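Local coordinates for endo-N-acetyl-beta-D-glucosaminidase (PDB 4AC1), which hydrolyses N-linked glycans as a family 18 endo-beta-N-acetylglucosaminidase, an activity responsible for deglycosylating the cellulases of Hypocrea jecorina, at residues Asp1-Ile6 with Ile278-Leu283; Val7-Thr12 with Thr34-Cys39. One frame throughout, in Å; residues are numbered along the deposited sequence.

Interaction 1: Asp1-Ile6 with Ile278-Leu283; sequences DLPRLI and ILRPGL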
ATOM      1  N   ASP A   1       0.308   4.676 -15.733  1.00 16.29           N
ATOM      2  CA  ASP A   1      -1.038   4.882 -16.329  1.00 15.28           C
ATOM      3  C   ASP A   1      -2.121   4.951 -15.249  1.00 13.68           C
ATOM      4  O   ASP A   1      -2.436   3.957 -14.582  1.00 13.44           O
ATOM      5  CB  ASP A   1      -1.378   3.795 -17.349  1.00 16.86           C
ATOM      6  CG  ASP A   1      -2.808   3.911 -17.854  1.00 18.76           C
ATOM      7  OD1 ASP A   1      -3.131   4.896 -18.560  1.00 22.46           O
ATOM      8  OD2 ASP A   1      -3.616   3.031 -17.526  1.00 22.40           O
ATOM      9  N   LEU A   2      -2.680   6.145 -15.100  1.00 11.23           N
ATOM     10  CA  LEU A   2      -3.682   6.432 -14.088  1.00  9.99           C
ATOM     11  C   LEU A   2      -5.061   6.141 -14.662  1.00  9.11           C
ATOM     12  O   LEU A   2      -5.297   6.354 -15.865  1.00 10.07           O
ATOM     13  CB  LEU A   2      -3.595   7.898 -13.680  1.00  9.77           C
ATOM     14  CG  LEU A   2      -2.258   8.384 -13.124  1.00 10.17           C
ATOM     15  CD1 LEU A   2      -2.357   9.849 -12.786  1.00 11.29           C
ATOM     16  CD2 LEU A   2      -1.820   7.584 -11.897  1.00  8.62           C
ATOM     17  N   PRO A   3      -6.000   5.690 -13.824  1.00  7.84           N
ATOM     18  CA  PRO A   3      -5.891   5.492 -12.382  1.00  6.91           C
ATOM     19  C   PRO A   3      -5.312   4.129 -12.006  1.00  5.95           C
ATOM     20  O   PRO A   3      -5.552   3.126 -12.683  1.00  5.82           O
ATOM     21  CB  PRO A   3      -7.352   5.571 -11.926  1.00  7.01           C
ATOM     22  CG  PRO A   3      -8.109   4.993 -13.066  1.00  8.39           C
ATOM     23  CD  PRO A   3      -7.386   5.488 -14.293  1.00  8.34           C
ATOM     24  N   ARG A   4      -4.561   4.100 -10.914  1.00  4.91           N
ATOM     25  CA  ARG A   4      -4.052   2.840 -10.369  1.00  4.68           C
ATOM     26  C   ARG A   4      -5.175   2.100  -9.655  1.00  4.00           C
ATOM     27  O   ARG A   4      -6.089   2.728  -9.089  1.00  4.77           O
ATOM     28  CB  ARG A   4      -2.911   3.102  -9.389  1.00  3.94           C
ATOM     29  CG  ARG A   4      -1.797   3.965  -9.973  1.00  4.30           C
ATOM     30  CD  ARG A   4      -0.733   4.235  -8.934  1.00  4.91           C
ATOM     31  NE  ARG A   4       0.250   5.243  -9.342  1.00  5.65           N
ATOM     32  CZ  ARG A   4       0.127   6.553  -9.132  1.00  4.83           C
ATOM     33  NH1 ARG A   4      -0.961   7.043  -8.569  1.00  6.92           N
ATOM     34  NH2 ARG A   4       1.101   7.385  -9.487  1.00  7.33           N
ATOM     35  N   LEU A   5      -5.127   0.770  -9.710  1.00  4.32           N
ATOM     36  CA  LEU A   5      -5.977  -0.070  -8.883  1.00  4.65           C
ATOM     37  C   LEU A   5      -5.062  -1.002  -8.128  1.00  4.32           C
ATOM     38  O   LEU A   5      -4.394  -1.856  -8.726  1.00  4.24           O
ATOM     39  CB  LEU A   5      -6.990  -0.871  -9.710  1.00  5.29           C
ATOM     40  CG  LEU A   5      -7.880  -1.838  -8.912  1.00  6.86           C
ATOM     41  CD1 LEU A   5      -8.680  -1.115  -7.808  1.00  8.17           C
ATOM     42  CD2 LEU A   5      -8.812  -2.627  -9.824  1.00  8.51           C
ATOM     43  N   ILE A   6      -5.028  -0.824  -6.814  1.00  4.59           N
ATOM     44  CA  ILE A   6      -4.032  -1.438  -5.956  1.00  4.47           C
ATOM     45  C   ILE A   6      -4.740  -2.296  -4.928  1.00  4.26           C
ATOM     46  O   ILE A   6      -5.703  -1.849  -4.317  1.00  4.91           O
ATOM     47  CB  ILE A   6      -3.256  -0.339  -5.217  1.00  4.26           C
ATOM     48  CG1 ILE A   6      -2.510   0.555  -6.220  1.00  4.27           C
ATOM     49  CG2 ILE A   6      -2.300  -0.926  -4.165  1.00  4.98           C
ATOM     50  CD1 ILE A   6      -2.528   2.019  -5.868  1.00  5.83           C
ATOM     51  N   ILE A 278     -15.742   1.431 -11.902  1.00  6.80           N
ATOM     52  CA  ILE A 278     -15.707   2.812 -11.422  1.00  6.89           C
ATOM     53  C   ILE A 278     -14.577   3.626 -12.073  1.00  6.66           C
ATOM     54  O   ILE A 278     -14.793   4.760 -12.535  1.00  6.78           O
ATOM     55  CB  ILE A 278     -15.579   2.851  -9.877  1.00  7.07           C
ATOM     56  CG1 ILE A 278     -16.843   2.279  -9.230  1.00  7.04           C
ATOM     57  CG2 ILE A 278     -15.246   4.269  -9.388  1.00  6.85           C
ATOM     58  CD1 ILE A 278     -16.737   2.079  -7.716  1.00  9.26           C
ATOM     59  N   LEU A 279     -13.372   3.062 -12.116  1.00  6.19           N
ATOM     60  CA  LEU A 279     -12.190   3.806 -12.526  1.00  6.51           C
ATOM     61  C   LEU A 279     -12.000   3.842 -14.028  1.00  6.68           C
ATOM     62  O   LEU A 279     -11.446   4.803 -14.575  1.00  6.78           O
ATOM     63  CB  LEU A 279     -10.961   3.154 -11.919  1.00  6.57           C
ATOM     64  CG  LEU A 279     -10.799   3.283 -10.411  1.00  6.41           C
ATOM     65  CD1 LEU A 279      -9.573   2.470  -9.961  1.00  6.16           C
ATOM     66  CD2 LEU A 279     -10.681   4.750  -9.999  1.00  8.18           C
ATOM     67  N   ARG A 280     -12.418   2.763 -14.678  1.00  7.02           N
ATOM     68  CA  ARG A 280     -12.258   2.604 -16.117  1.00  7.69           C
ATOM     69  C   ARG A 280     -13.568   2.137 -16.757  1.00  8.22           C
ATOM     70  O   ARG A 280     -13.647   1.021 -17.278  1.00  8.17           O
ATOM     71  CB  ARG A 280     -11.110   1.632 -16.418  1.00  7.80           C
ATOM     72  CG  ARG A 280      -9.733   2.164 -16.025  1.00  6.44           C
ATOM     73  CD  ARG A 280      -8.599   1.196 -16.337  1.00  7.65           C
ATOM     74  NE  ARG A 280      -7.365   1.647 -15.697  1.00  7.86           N
ATOM     75  CZ  ARG A 280      -6.424   2.378 -16.288  1.00  8.15           C
ATOM     76  NH1 ARG A 280      -6.541   2.733 -17.571  1.00  9.66           N
ATOM     77  NH2 ARG A 280      -5.354   2.746 -15.599  1.00  9.66           N
ATOM     78  N   PRO A 281     -14.599   3.004 -16.725  1.00  9.50           N
ATOM     79  CA  PRO A 281     -15.936   2.592 -17.182  1.00 10.87           C
ATOM     80  C   PRO A 281     -16.026   2.342 -18.690  1.00 11.75           C
ATOM     81  O   PRO A 281     -17.003   1.757 -19.146  1.00 12.65           O
ATOM     82  CB  PRO A 281     -16.844   3.753 -16.755  1.00 11.29           C
ATOM     83  CG  PRO A 281     -15.941   4.919 -16.556  1.00 11.44           C
ATOM     84  CD  PRO A 281     -14.569   4.397 -16.241  1.00  9.61           C
ATOM     85  N   GLY A 282     -15.017   2.762 -19.451  1.00 11.54           N
ATOM     86  CA  GLY A 282     -14.994   2.529 -20.895  1.00 13.19           C
ATOM     87  C   GLY A 282     -14.260   1.272 -21.322  1.00 14.13           C
ATOM     88  O   GLY A 282     -14.157   0.985 -22.519  1.00 14.24           O
ATOM     89  N   LEU A 283     -13.735   0.527 -20.348  1.00 15.33           N
ATOM     90  CA  LEU A 283     -13.047  -0.737 -20.614  1.00 16.86           C
ATOM     91  C   LEU A 283     -14.052  -1.820 -21.001  1.00 17.35           C
ATOM     92  O   LEU A 283     -13.870  -2.507 -22.003  1.00 18.48           O
ATOM     93  CB  LEU A 283     -12.222  -1.178 -19.393  1.00 16.83           C
ATOM     94  CG  LEU A 283     -11.265  -2.370 -19.518  1.00 17.76           C
ATOM     95  CD1 LEU A 283     -10.067  -2.033 -20.398  1.00 18.96           C
ATOM     96  CD2 LEU A 283     -10.807  -2.828 -18.145  1.00 18.98           C
TER
HETATM   97  O   HOH W   1      -6.940   0.523 -13.114  1.00  6.89           O
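The guanidinium of Arg280 has the ring of Pro3 over one face, with CD of Pro3 3.6 Å above its plane and offset toward the rim, and Asp1 at its edge. A water lies in the plane of the same group, accepting from NE of Arg280 and donating to the carbonyl O of Pro3. The planes of the Asp1 carboxylate and the guanidinium are 39° apart, so the salt bridge is twisted rather than flat, and a single oxygen carries it. NH2 of Arg280 lies 2.6 Å from OD2 of Asp1 and meets it from above the carboxylate plane; NH1 adds a weak, strongly bent bond to the same oxygen. With CG anti to the backbone N (chi1 174°), the Asp1 carboxylate swings toward Arg280, and OD2 makes the contact. NH2 of Arg280 also donates to the carbonyl O of Pro3 at 2.9 Å, again from above its plane.

Beside this polar cluster the contact is apolar. CB of Leu279 sits 3.6 Å from CG of Pro3, and the two side chains run antiparallel alongside one another. CD1 of Leu279 continues to CB of Leu5 at 4.2 Å, while Trp271 and Val275 of helix 270-279 pack on Leu5 as well.

An alanine in place of Arg280 is likely to leave the Asp1 carboxylate without its charged mate and Pro3 O without the NH2 bond. The contact thus joins the two ends of the chain where the last helix of the barrel meets the first strand. NH2 is shared between Asp1 OD2 and Pro3 O and NE reaches that carbonyl through the water, so three N-H-directed links converge just before strand 4-9.

Interaction 2: Val7-Thr12 with Thr34-Cys39; sequences VYFQTT and THLIVC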
ATOM      1  N   VAL A   7      -4.286  -3.527  -4.751  1.00  3.91           N
ATOM      2  CA  VAL A   7      -4.864  -4.440  -3.759  1.00  4.41           C
ATOM      3  C   VAL A   7      -3.769  -4.906  -2.803  1.00  4.04           C
ATOM      4  O   VAL A   7      -2.719  -5.422  -3.242  1.00  4.96           O
ATOM      5  CB  VAL A   7      -5.506  -5.669  -4.427  1.00  4.68           C
ATOM      6  CG1 VAL A   7      -5.846  -6.756  -3.382  1.00  5.98           C
ATOM      7  CG2 VAL A   7      -6.738  -5.256  -5.221  1.00  5.72           C
ATOM      8  N   TYR A   8      -3.996  -4.694  -1.508  1.00  4.12           N
ATOM      9  CA  TYR A   8      -3.150  -5.255  -0.465  1.00  4.74           C
ATOM     10  C   TYR A   8      -3.531  -6.705  -0.195  1.00  4.55           C
ATOM     11  O   TYR A   8      -4.724  -7.037  -0.077  1.00  4.60           O
ATOM     12  CB  TYR A   8      -3.296  -4.463   0.826  1.00  4.61           C
ATOM     13  CG  TYR A   8      -2.602  -3.111   0.862  1.00  4.08           C
ATOM     14  CD1 TYR A   8      -3.239  -1.942   0.436  1.00  4.87           C
ATOM     15  CD2 TYR A   8      -1.297  -3.000   1.346  1.00  4.15           C
ATOM     16  CE1 TYR A   8      -2.584  -0.710   0.478  1.00  5.53           C
ATOM     17  CE2 TYR A   8      -0.641  -1.773   1.404  1.00  4.27           C
ATOM     18  CZ  TYR A   8      -1.294  -0.635   0.968  1.00  5.21           C
ATOM     19  OH  TYR A   8      -0.667   0.591   1.026  1.00  5.09           O
ATOM     20  N   PHE A   9      -2.507  -7.553  -0.095  1.00  4.70           N
ATOM     21  CA  PHE A   9      -2.659  -8.999   0.046  1.00  5.27           C
ATOM     22  C   PHE A   9      -1.884  -9.409   1.302  1.00  5.60           C
ATOM     23  O   PHE A   9      -0.675  -9.683   1.234  1.00  5.42           O
ATOM     24  CB  PHE A   9      -2.093  -9.664  -1.220  1.00  5.67           C
ATOM     25  CG  PHE A   9      -2.332 -11.155  -1.317  1.00  6.00           C
ATOM     26  CD1 PHE A   9      -3.548 -11.662  -1.767  1.00  7.76           C
ATOM     27  CD2 PHE A   9      -1.314 -12.048  -1.002  1.00  7.72           C
ATOM     28  CE1 PHE A   9      -3.750 -13.048  -1.863  1.00  9.04           C
ATOM     29  CE2 PHE A   9      -1.501 -13.423  -1.096  1.00  6.75           C
ATOM     30  CZ  PHE A   9      -2.722 -13.924  -1.529  1.00  6.41           C
ATOM     31  N   GLN A  10      -2.558  -9.359   2.459  1.00  6.17           N
ATOM     32  CA  GLN A  10      -1.941  -9.692   3.756  1.00  7.01           C
ATOM     33  C   GLN A  10      -2.288 -11.105   4.209  1.00  7.59           C
ATOM     34  O   GLN A  10      -1.410 -11.870   4.623  1.00  8.49           O
ATOM     35  CB  GLN A  10      -2.312  -8.701   4.861  1.00  6.92           C
ATOM     36  CG  GLN A  10      -1.428  -8.900   6.087  1.00  8.61           C
ATOM     37  CD  GLN A  10      -1.846  -8.079   7.274  1.00  9.52           C
ATOM     38  OE1 GLN A  10      -2.862  -8.357   7.914  1.00  9.30           O
ATOM     39  NE2 GLN A  10      -1.059  -7.077   7.595  1.00  7.96           N
ATOM     40  N   THR A  11      -3.576 -11.433   4.140  1.00  7.44           N
ATOM     41  CA  THR A  11      -4.072 -12.766   4.471  1.00  8.13           C
ATOM     42  C   THR A  11      -3.814 -13.647   3.261  1.00  8.23           C
ATOM     43  O   THR A  11      -4.419 -13.455   2.194  1.00  8.64           O
ATOM     44  CB  THR A  11      -5.561 -12.732   4.824  1.00  8.24           C
ATOM     45  OG1 THR A  11      -5.750 -11.849   5.930  1.00  9.12           O
ATOM     46  CG2 THR A  11      -6.075 -14.121   5.222  1.00  8.58           C
ATOM     47  N   THR A  12      -2.912 -14.612   3.444  1.00  8.54           N
ATOM     48  CA  THR A  12      -2.341 -15.389   2.347  1.00  9.23           C
ATOM     49  C   THR A  12      -2.846 -16.830   2.317  1.00  9.34           C
ATOM     50  O   THR A  12      -2.681 -17.530   1.318  1.00  9.23           O
ATOM     51  CB  THR A  12      -0.792 -15.422   2.438  1.00  9.68           C
ATOM     52  OG1 THR A  12      -0.413 -15.987   3.703  1.00  9.93           O
ATOM     53  CG2 THR A  12      -0.195 -14.012   2.305  1.00 10.54           C
ATOM     54  N   THR A  34      -3.487  -2.814 -11.322  1.00  4.78           N
ATOM     55  CA  THR A  34      -2.163  -2.312 -11.687  1.00  4.93           C
ATOM     56  C   THR A  34      -1.072  -2.733 -10.703  1.00  4.64           C
ATOM     57  O   THR A  34       0.070  -2.892 -11.104  1.00  4.42           O
ATOM     58  CB  THR A  34      -2.160  -0.795 -11.878  1.00  4.86           C
ATOM     59  OG1 THR A  34      -2.566  -0.169 -10.660  1.00  4.62           O
ATOM     60  CG2 THR A  34      -3.116  -0.389 -12.992  1.00  5.69           C
ATOM     61  N   HIS A  35      -1.423  -2.909  -9.425  1.00  4.33           N
ATOM     62  CA  HIS A  35      -0.441  -3.202  -8.385  1.00  4.97           C
ATOM     63  C   HIS A  35      -0.990  -4.187  -7.378  1.00  4.64           C
ATOM     64  O   HIS A  35      -2.130  -4.025  -6.928  1.00  4.45           O
ATOM     65  CB  HIS A  35      -0.056  -1.910  -7.647  1.00  4.94           C
ATOM     66  CG  HIS A  35       0.550  -0.882  -8.538  1.00  4.58           C
ATOM     67  ND1 HIS A  35      -0.212  -0.047  -9.328  1.00  4.22           N
ATOM     68  CD2 HIS A  35       1.843  -0.607  -8.824  1.00  4.69           C
ATOM     69  CE1 HIS A  35       0.591   0.715 -10.051  1.00  5.67           C
ATOM     70  NE2 HIS A  35       1.840   0.387  -9.767  1.00  4.23           N
ATOM     71  N   LEU A  36      -0.169  -5.156  -6.979  1.00  4.79           N
ATOM     72  CA  LEU A  36      -0.503  -6.099  -5.925  1.00  5.57           C
ATOM     73  C   LEU A  36       0.568  -5.906  -4.854  1.00  5.16           C
ATOM     74  O   LEU A  36       1.770  -6.043  -5.163  1.00  5.67           O
ATOM     75  CB  LEU A  36      -0.500  -7.539  -6.462  1.00  5.83           C
ATOM     76  CG  LEU A  36      -0.997  -8.705  -5.583  1.00  7.25           C
ATOM     77  CD1 LEU A  36      -0.045  -9.062  -4.442  1.00  8.89           C
ATOM     78  CD2 LEU A  36      -2.434  -8.503  -5.064  1.00  8.43           C
ATOM     79  N   ILE A  37       0.155  -5.583  -3.625  1.00  4.51           N
ATOM     80  CA  ILE A  37       1.092  -5.311  -2.536  1.00  4.53           C
ATOM     81  C   ILE A  37       1.073  -6.470  -1.530  1.00  4.34           C
ATOM     82  O   ILE A  37       0.105  -6.645  -0.778  1.00  5.21           O
ATOM     83  CB  ILE A  37       0.819  -3.940  -1.842  1.00  4.36           C
ATOM     84  CG1 ILE A  37       0.818  -2.806  -2.882  1.00  4.66           C
ATOM     85  CG2 ILE A  37       1.879  -3.680  -0.761  1.00  5.23           C
ATOM     86  CD1 ILE A  37       0.598  -1.410  -2.313  1.00  6.34           C
ATOM     87  N   VAL A  38       2.138  -7.272  -1.563  1.00  4.67           N
ATOM     88  CA  VAL A  38       2.326  -8.398  -0.641  1.00  5.25           C
ATOM     89  C   VAL A  38       2.763  -7.824   0.705  1.00  4.42           C
ATOM     90  O   VAL A  38       3.701  -7.027   0.773  1.00  4.71           O
ATOM     91  CB  VAL A  38       3.378  -9.391  -1.178  1.00  5.89           C
ATOM     92  CG1 VAL A  38       3.665 -10.512  -0.164  1.00  6.58           C
ATOM     93  CG2 VAL A  38       2.894  -9.979  -2.504  1.00  6.57           C
ATOM     94  N   CYS A  39       2.088  -8.234   1.772  1.00  4.90           N
ATOM     95  CA  CYS A  39       2.290  -7.619   3.080  1.00  5.15           C
ATOM     96  C   CYS A  39       1.858  -8.575   4.201  1.00  4.86           C
ATOM     97  O   CYS A  39       1.229  -9.588   3.914  1.00  5.74           O
ATOM     98  CB  CYS A  39       1.510  -6.297   3.165  1.00  5.05           C
ATOM     99  SG  CYS A  39      -0.290  -6.426   2.959  1.00  6.00           S
TER
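Tyr8 and Ile37 project in the same direction, flank to flank, from neighbouring parallel strands. CD1 of Ile37 stands over one face of the phenol, 4.1 Å from the ring centroid and 23° off the normal, a CH-pi contact. CG2 of Ile37 meets CE2 of Tyr8 at 3.8 Å, so one branch lies over the face while the other touches the CE2 side. SG of Cys39 approaches the same ring at its edge, 5.3 Å from the centroid and nearly in plane. With chi1 at 60°, that sulfur sits between backbone N and carbonyl carbon, where it also touches CB of Gln10 at 3.6 Å.

Val7, Phe9, Leu36 and Val38 occupy the opposite face of the sheet. There the isobutyl group of Leu36 spans the strand gap: CD1 lies 3.9 Å from CB of Phe9, while CD2 reaches CG1 of Val7, the two side chains meeting at a slant. Leu64 of helix 62-73 covers Phe9 and Val38 on this side.

The backbones are joined in parallel register by four hydrogen bonds. Ile37 N to Val7 O is the straightest, 176° at the hydrogen, and Phe9 N to Ile37 O is the shortest at 2.8 Å. Cys39 N to Phe9 O, at 3.2 Å, ends the series from well above the carbonyl plane.

Strands 4-9 and 35-42 with helix 24-27 form a beta-alpha-beta unit of the (beta/alpha)8 (TIM) barrel of family 18. The phenol OH is bonded to Asp123, the first acid of the DxDxE motif, which starts on strand 121-125 and ends at Glu127. Packing against Ile37 and Cys39, with Trp255 also meeting the ring, is likely to restrict its turning, and Asp123 directs its hydroxyl, consistent with second-shell positioning of an active-site acid.

Overall arrangement
Interactions 1 and 2 lie about 18 Å apart between centres and share strand 4-9, which starts in interaction 1 and ends in interaction 2. Along the chain, 7-12 with 34-39 is nested inside the long loop closed by 1-6 with 278-283. The two also touch through probable hydrogen bonds: His35 N, 3.2 Å from Leu5 O, continues the strand pairing, and the Thr34 hydroxyl OG1, 2.9 Å from Leu5 N, adds a side-chain bond. Interaction 1 lies at the surface against helix 270-279, about 17 Å from the chain centre; interaction 2 is buried, about 8 Å from it. Strand 4-9, paired with 35-42 and 251-255, links the surface contact to the core.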